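PDB 7BOR: probable enoyl-CoA hydratase/isomerase from Pseudomonas aeruginosa, which binds coenzyme A through a crotonase fold and probably isomerises delta(3)-enoyl-CoA to delta(2)-enoyl-CoA thioesters. Local coordinates for residues A[127-131]-A[156-160]; A[87-91]-A[215-219]. One frame throughout, in Å; residues are numbered along the deposited sequence.

Contact 1: residues A[127-131]-A[156-160]; sequences MPFVN and LLMLG. With COA (coenzyme A), chain C.
Met-127 reaches across to Leu-156 and Leu-157 with the end of its thioether, crossing both leucine side chains obliquely. Its chain, bent at the last torsion (chi3 -71°), sets the methyl CE 3.7 Å from Leu-156 CB, while the sulfur SD lies 3.8 Å from Leu-157 CD2, so two consecutive leucines at the end of helix 150-157 receive neighbouring atoms of one side chain.

Val-130 turns instead to the backbone of the helix end: both its methyls meet Met-158 O, CG1 at 3.5 Å and CG2 at 3.6 Å, and CG1 also packs over the peptides leading to Gly-160. Gly-160, with positive phi (71°), leaves the helical path just there, and its CA approaches Met-127 O at 3.4 Å in a CA-H...O contact.

Two waters join the backbones. One accepts from Met-127 N and donates to Leu-156 O. The other accepts from Val-130 N and donates to both Met-127 O and Leu-157 O, gripping both segments through three bonds.

Phe-129 and Pro-128 belong to the ligand side. Coenzyme A sulfur S1P lies at the edge of the Phe-129 ring, 3.8 Å from CD1, and Pro-128 CG touches C2P of coenzyme A. The segment after strand 124-126 thus borders the thiol end of the CoA pocket of this crotonase-fold protein, with the end of helix 150-157 packed behind it.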
loop_
_atom_site.group_PDB
_atom_site.type_symbol
_atom_site.label_atom_id
_atom_site.label_comp_id
_atom_site.label_asym_id
_atom_site.label_seq_id
_atom_site.Cartn_x
_atom_site.Cartn_y
_atom_site.Cartn_z
ATOM N N MET A 127 4.057 5.898 -8.957
ATOM C CA MET A 127 2.701 6.422 -8.719
ATOM C C MET A 127 2.257 7.024 -10.044
ATOM O O MET A 127 2.526 8.202 -10.333
ATOM C CB MET A 127 2.702 7.416 -7.567
ATOM C CG MET A 127 2.847 6.670 -6.255
ATOM S SD MET A 127 3.309 7.661 -4.820
ATOM C CE MET A 127 5.018 7.993 -5.312
ATOM N N PRO A 128 1.691 6.211 -10.934
ATOM C CA PRO A 128 1.500 6.657 -12.313
ATOM C C PRO A 128 0.179 7.415 -12.486
ATOM O O PRO A 128 -0.336 7.486 -13.612
ATOM C CB PRO A 128 1.536 5.339 -13.103
ATOM C CG PRO A 128 0.922 4.359 -12.207
ATOM C CD PRO A 128 1.336 4.798 -10.768
ATOM N N PHE A 129 -0.353 7.991 -11.384
ATOM C CA PHE A 129 -1.722 8.508 -11.414
ATOM C C PHE A 129 -1.884 9.517 -12.529
ATOM O O PHE A 129 -2.753 9.376 -13.392
ATOM C CB PHE A 129 -2.056 9.127 -10.076
ATOM C CG PHE A 129 -1.930 8.175 -8.933
ATOM C CD1 PHE A 129 -2.573 6.930 -8.958
ATOM C CD2 PHE A 129 -1.129 8.500 -7.835
ATOM C CE1 PHE A 129 -2.433 6.031 -7.911
ATOM C CE2 PHE A 129 -1.006 7.600 -6.760
ATOM C CZ PHE A 129 -1.649 6.345 -6.820
ATOM N N VAL A 130 -0.980 10.501 -12.566
ATOM C CA VAL A 130 -0.992 11.558 -13.565
ATOM C C VAL A 130 -0.851 11.006 -14.983
ATOM O O VAL A 130 -1.478 11.506 -15.931
ATOM C CB VAL A 130 0.122 12.559 -13.204
ATOM C CG1 VAL A 130 1.587 11.903 -13.454
ATOM C CG2 VAL A 130 -0.062 13.819 -13.935
ATOM N N ASN A 131 -0.018 9.981 -15.167
ATOM C CA ASN A 131 0.073 9.367 -16.479
ATOM C C ASN A 131 -1.271 8.809 -16.955
ATOM O O ASN A 131 -1.455 8.635 -18.163
ATOM C CB ASN A 131 1.105 8.248 -16.460
ATOM C CG ASN A 131 2.385 8.660 -15.751
ATOM O OD1 ASN A 131 2.482 8.684 -14.496
ATOM N ND2 ASN A 131 3.353 9.053 -16.546
ATOM N N LEU A 156 7.735 12.623 -8.027
ATOM C CA LEU A 156 7.003 11.357 -7.966
ATOM C C LEU A 156 5.516 11.488 -8.340
ATOM O O LEU A 156 4.968 10.609 -9.024
ATOM C CB LEU A 156 7.155 10.736 -6.585
ATOM C CG LEU A 156 8.575 10.581 -6.030
ATOM C CD1 LEU A 156 8.625 9.832 -4.694
ATOM C CD2 LEU A 156 9.465 9.885 -7.126
ATOM N N LEU A 157 4.847 12.596 -7.975
ATOM C CA LEU A 157 3.384 12.683 -8.150
ATOM C C LEU A 157 2.915 13.498 -9.375
ATOM O O LEU A 157 1.933 13.114 -10.018
ATOM C CB LEU A 157 2.756 13.279 -6.906
ATOM C CG LEU A 157 2.774 12.433 -5.648
ATOM C CD1 LEU A 157 2.091 13.201 -4.512
ATOM C CD2 LEU A 157 2.077 11.125 -5.851
ATOM N N MET A 158 3.582 14.617 -9.696
ATOM C CA MET A 158 3.260 15.404 -10.879
ATOM C C MET A 158 3.880 14.833 -12.161
ATOM O O MET A 158 3.297 14.997 -13.241
ATOM C CB MET A 158 3.711 16.845 -10.662
ATOM C CG MET A 158 2.794 17.650 -9.720
ATOM S SD MET A 158 3.576 19.229 -9.374
ATOM C CE MET A 158 3.536 19.988 -10.987
ATOM N N LEU A 159 5.013 14.128 -12.070
ATOM C CA LEU A 159 5.582 13.434 -13.220
ATOM C C LEU A 159 5.366 11.928 -13.197
ATOM O O LEU A 159 5.498 11.290 -14.236
ATOM C CB LEU A 159 7.089 13.677 -13.327
ATOM C CG LEU A 159 7.600 14.831 -14.162
ATOM C CD1 LEU A 159 9.102 14.827 -14.190
ATOM C CD2 LEU A 159 7.050 14.736 -15.584
ATOM N N GLY A 160 5.073 11.320 -12.062
ATOM C CA GLY A 160 4.927 9.871 -12.072
ATOM C C GLY A 160 6.240 9.137 -12.265
ATOM O O GLY A 160 6.243 7.988 -12.726
HETATM N N1A COA C . -4.842 -3.944 -14.058
HETATM C C2A COA C . -5.334 -4.880 -14.917
HETATM N N3A COA C . -4.510 -5.771 -15.548
HETATM C C4A COA C . -3.199 -5.691 -15.268
HETATM C C5A COA C . -2.690 -4.775 -14.418
HETATM C C6A COA C . -3.539 -3.877 -13.803
HETATM N N6A COA C . -3.168 -2.827 -12.844
HETATM N N7A COA C . -1.339 -4.934 -14.345
HETATM C C8A COA C . -0.985 -5.953 -15.158
HETATM N N9A COA C . -2.130 -6.360 -15.696
HETATM C C1B COA C . -2.096 -7.520 -16.610
HETATM C C2B COA C . -1.724 -7.157 -18.139
HETATM O O2B COA C . -2.905 -6.506 -18.756
HETATM C C3B COA C . -1.432 -8.348 -18.580
HETATM O O3B COA C . -2.669 -9.141 -18.815
HETATM P P3B COA C . -2.710 -10.411 -19.827
HETATM O O7A COA C . -1.462 -11.261 -19.697
HETATM O O8A COA C . -2.836 -9.856 -21.220
HETATM O O9A COA C . -3.894 -11.245 -19.437
HETATM C C4B COA C . -0.693 -9.095 -17.442
HETATM O O4B COA C . -1.267 -8.440 -16.168
HETATM C C5B COA C . 0.714 -8.957 -17.461
HETATM O O5B COA C . 0.953 -7.603 -17.249
HETATM P P1A COA C . 2.101 -6.860 -18.145
HETATM O O1A COA C . 1.928 -5.354 -18.143
HETATM O O2A COA C . 2.159 -7.339 -19.577
HETATM O O3A COA C . 3.513 -7.308 -17.421
HETATM P P2A COA C . 4.770 -6.241 -17.494
HETATM O O4A COA C . 5.992 -6.956 -16.926
HETATM O O5A COA C . 4.864 -5.848 -18.937
HETATM O O6A COA C . 4.421 -4.844 -16.663
HETATM C CBP COA C . 3.808 -3.465 -14.800
HETATM C CCP COA C . 4.404 -4.856 -15.226
HETATM C CDP COA C . 3.325 -3.543 -13.308
HETATM C CEP COA C . 4.877 -2.353 -14.940
HETATM C CAP COA C . 2.651 -3.237 -15.825
HETATM O OAP COA C . 1.821 -4.356 -15.767
HETATM C C9P COA C . 1.792 -2.015 -15.500
HETATM O O9P COA C . 2.169 -0.897 -15.695
HETATM N N8P COA C . 0.451 -2.316 -14.956
HETATM C C7P COA C . -0.487 -1.253 -14.584
HETATM C C6P COA C . 0.113 -0.339 -13.474
HETATM C C5P COA C . -0.995 0.718 -13.161
HETATM O O5P COA C . -1.232 1.620 -13.886
HETATM N N4P COA C . -1.735 0.559 -11.922
HETATM C C3P COA C . -2.802 1.478 -11.612
HETATM C C2P COA C . -2.249 2.769 -11.069
HETATM S S1P COA C . -3.728 3.748 -10.720
HETATM O O HOH W 1 6.108 7.913 -9.015
HETATM O O HOH W 2 0.976 10.561 -10.333
#

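Contact 2: residues A[87-91]-A[215-219]; sequences ALLEF and IEELR
Two helical segments face each other here, the C-terminal part of helix 80-90 and a turn in the long helix 200-233; their closest CA atoms, those of Leu-89 and Ile-215, are 8.7 Å apart.

Leu-89 points at the other helix, with CG anti to the backbone N (chi1 172°), which brings CD1 against both Ile-215 and Leu-218. Its side chain slides past Leu-218 in the opposite direction and runs aslant to Ile-215. Leu-89 CD1 lies 3.9 Å from Ile-215 CD1 and 3.4 Å from Leu-218 CD2, the latter tighter than usual for two methyls. His-113 touches both Leu-89 and Leu-218 from a loop.

Beside this apolar patch, Glu-90 and Arg-219 form a two-pronged salt bridge. The guanidinium presents its NE side: NE gives a bond of 2.7 Å to Glu-90 OE2, and NH2 one of 3.1 Å to Glu-90 OE1, almost straight at 178°. Both carboxylate oxygens use their syn lone pairs, and the two planes are only 17° apart. Ile-215 CG1, one turn earlier, lies over the centre of one guanidinium face, 3.4 Å from its plane.

This is helix-to-helix packing within the crotonase fold, a leucine contact flanked by a bidentate salt bridge, away from the CoA site.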
loop_
_atom_site.group_PDB
_atom_site.type_symbol
_atom_site.label_atom_id
_atom_site.label_comp_id
_atom_site.label_asym_id
_atom_site.label_seq_id
_atom_site.Cartn_x
_atom_site.Cartn_y
_atom_site.Cartn_z
ATOM N N ALA A 87 -9.146 0.567 6.644
ATOM C CA ALA A 87 -8.685 -0.503 7.528
ATOM C C ALA A 87 -7.166 -0.429 7.774
ATOM O O ALA A 87 -6.715 -0.481 8.920
ATOM C CB ALA A 87 -9.069 -1.866 6.949
ATOM N N LEU A 88 -6.362 -0.314 6.723
ATOM C CA LEU A 88 -4.914 -0.213 6.948
ATOM C C LEU A 88 -4.558 1.071 7.697
ATOM O O LEU A 88 -3.859 1.053 8.720
ATOM C CB LEU A 88 -4.195 -0.283 5.629
ATOM C CG LEU A 88 -2.661 -0.295 5.648
ATOM C CD1 LEU A 88 -2.137 -1.481 6.366
ATOM C CD2 LEU A 88 -2.221 -0.259 4.188
ATOM N N LEU A 89 -5.085 2.198 7.238
ATOM C CA LEU A 89 -4.806 3.459 7.914
ATOM C C LEU A 89 -5.086 3.368 9.411
ATOM O O LEU A 89 -4.299 3.851 10.243
ATOM C CB LEU A 89 -5.645 4.551 7.259
ATOM C CG LEU A 89 -5.648 5.908 7.920
ATOM C CD1 LEU A 89 -4.246 6.550 7.775
ATOM C CD2 LEU A 89 -6.714 6.745 7.293
ATOM N N GLU A 90 -6.194 2.741 9.780
ATOM C CA GLU A 90 -6.589 2.698 11.184
ATOM C C GLU A 90 -6.053 1.459 11.896
ATOM O O GLU A 90 -6.309 1.287 13.092
ATOM C CB GLU A 90 -8.130 2.774 11.297
ATOM C CG GLU A 90 -8.755 3.896 10.469
ATOM C CD GLU A 90 -8.706 5.237 11.185
ATOM O OE1 GLU A 90 -8.205 5.253 12.319
ATOM O OE2 GLU A 90 -9.183 6.264 10.647
ATOM N N PHE A 91 -5.327 0.582 11.197
ATOM C CA PHE A 91 -4.842 -0.634 11.839
ATOM C C PHE A 91 -3.953 -0.252 13.024
ATOM O O PHE A 91 -2.991 0.517 12.849
ATOM C CB PHE A 91 -4.084 -1.479 10.861
ATOM C CG PHE A 91 -3.850 -2.865 11.325
ATOM C CD1 PHE A 91 -4.870 -3.778 11.372
ATOM C CD2 PHE A 91 -2.597 -3.270 11.671
ATOM C CE1 PHE A 91 -4.607 -5.069 11.754
ATOM C CE2 PHE A 91 -2.341 -4.547 12.043
ATOM C CZ PHE A 91 -3.343 -5.439 12.095
ATOM N N ILE A 215 -3.508 12.297 12.108
ATOM C CA ILE A 215 -4.518 11.388 11.569
ATOM C C ILE A 215 -5.770 12.143 11.111
ATOM O O ILE A 215 -6.415 11.762 10.123
ATOM C CB ILE A 215 -4.858 10.297 12.604
ATOM C CG1 ILE A 215 -5.940 9.369 12.059
ATOM C CG2 ILE A 215 -5.361 10.876 13.900
ATOM C CD1 ILE A 215 -5.453 8.540 10.915
ATOM N N GLU A 216 -6.139 13.216 11.801
ATOM C CA GLU A 216 -7.353 13.926 11.388
ATOM C C GLU A 216 -7.138 14.596 10.036
ATOM O O GLU A 216 -7.981 14.476 9.141
ATOM C CB GLU A 216 -7.774 14.956 12.444
ATOM C CG GLU A 216 -8.133 14.375 13.811
ATOM C CD GLU A 216 -8.548 15.463 14.822
ATOM O OE1 GLU A 216 -8.290 16.659 14.554
ATOM O OE2 GLU A 216 -9.129 15.121 15.872
ATOM N N GLU A 217 -6.000 15.296 9.870
ATOM C CA GLU A 217 -5.674 15.885 8.572
ATOM C C GLU A 217 -5.602 14.802 7.493
ATOM O O GLU A 217 -6.214 14.930 6.422
ATOM C CB GLU A 217 -4.363 16.677 8.638
ATOM C CG GLU A 217 -4.087 17.491 7.357
ATOM C CD GLU A 217 -2.913 18.482 7.448
ATOM O OE1 GLU A 217 -1.913 18.183 8.156
ATOM O OE2 GLU A 217 -2.989 19.564 6.783
ATOM N N LEU A 218 -4.906 13.700 7.786
ATOM C CA LEU A 218 -4.844 12.574 6.854
ATOM C C LEU A 218 -6.227 12.063 6.490
ATOM O O LEU A 218 -6.495 11.795 5.312
ATOM C CB LEU A 218 -4.011 11.450 7.454
ATOM C CG LEU A 218 -3.619 10.260 6.590
ATOM C CD1 LEU A 218 -3.064 10.732 5.265
ATOM C CD2 LEU A 218 -2.577 9.439 7.393
ATOM N N ARG A 219 -7.117 11.891 7.482
ATOM C CA ARG A 219 -8.483 11.457 7.173
ATOM C C ARG A 219 -9.144 12.428 6.208
ATOM O O ARG A 219 -9.777 12.010 5.233
ATOM C CB ARG A 219 -9.320 11.322 8.450
ATOM C CG ARG A 219 -9.184 9.917 9.093
ATOM C CD ARG A 219 -9.847 9.907 10.446
ATOM N NE ARG A 219 -9.408 8.866 11.361
ATOM C CZ ARG A 219 -9.298 9.066 12.669
ATOM N NH1 ARG A 219 -9.575 10.258 13.184
ATOM N NH2 ARG A 219 -8.908 8.082 13.459
#

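Along the chain, contact 1 is nested within the long loop that contact 2 closes: 87-91 comes first, then 127-131 and 156-160, and finally 215-219. Their centres are 23 Å apart and their nearest atoms about 11 Å, so the two do not touch. Helix 140-148 touches both in the fold, with Leu-144 against Met-127 and Leu-157 of contact 1, and Ile-143 against Leu-218 of contact 2. Contact 2 ties helix 80-90, which leads into sheet strand 95-99, to helix 200-233. Contact 1 joins the ligand-facing loop after strand 124-126 to helix 150-157, beside the bound coenzyme A.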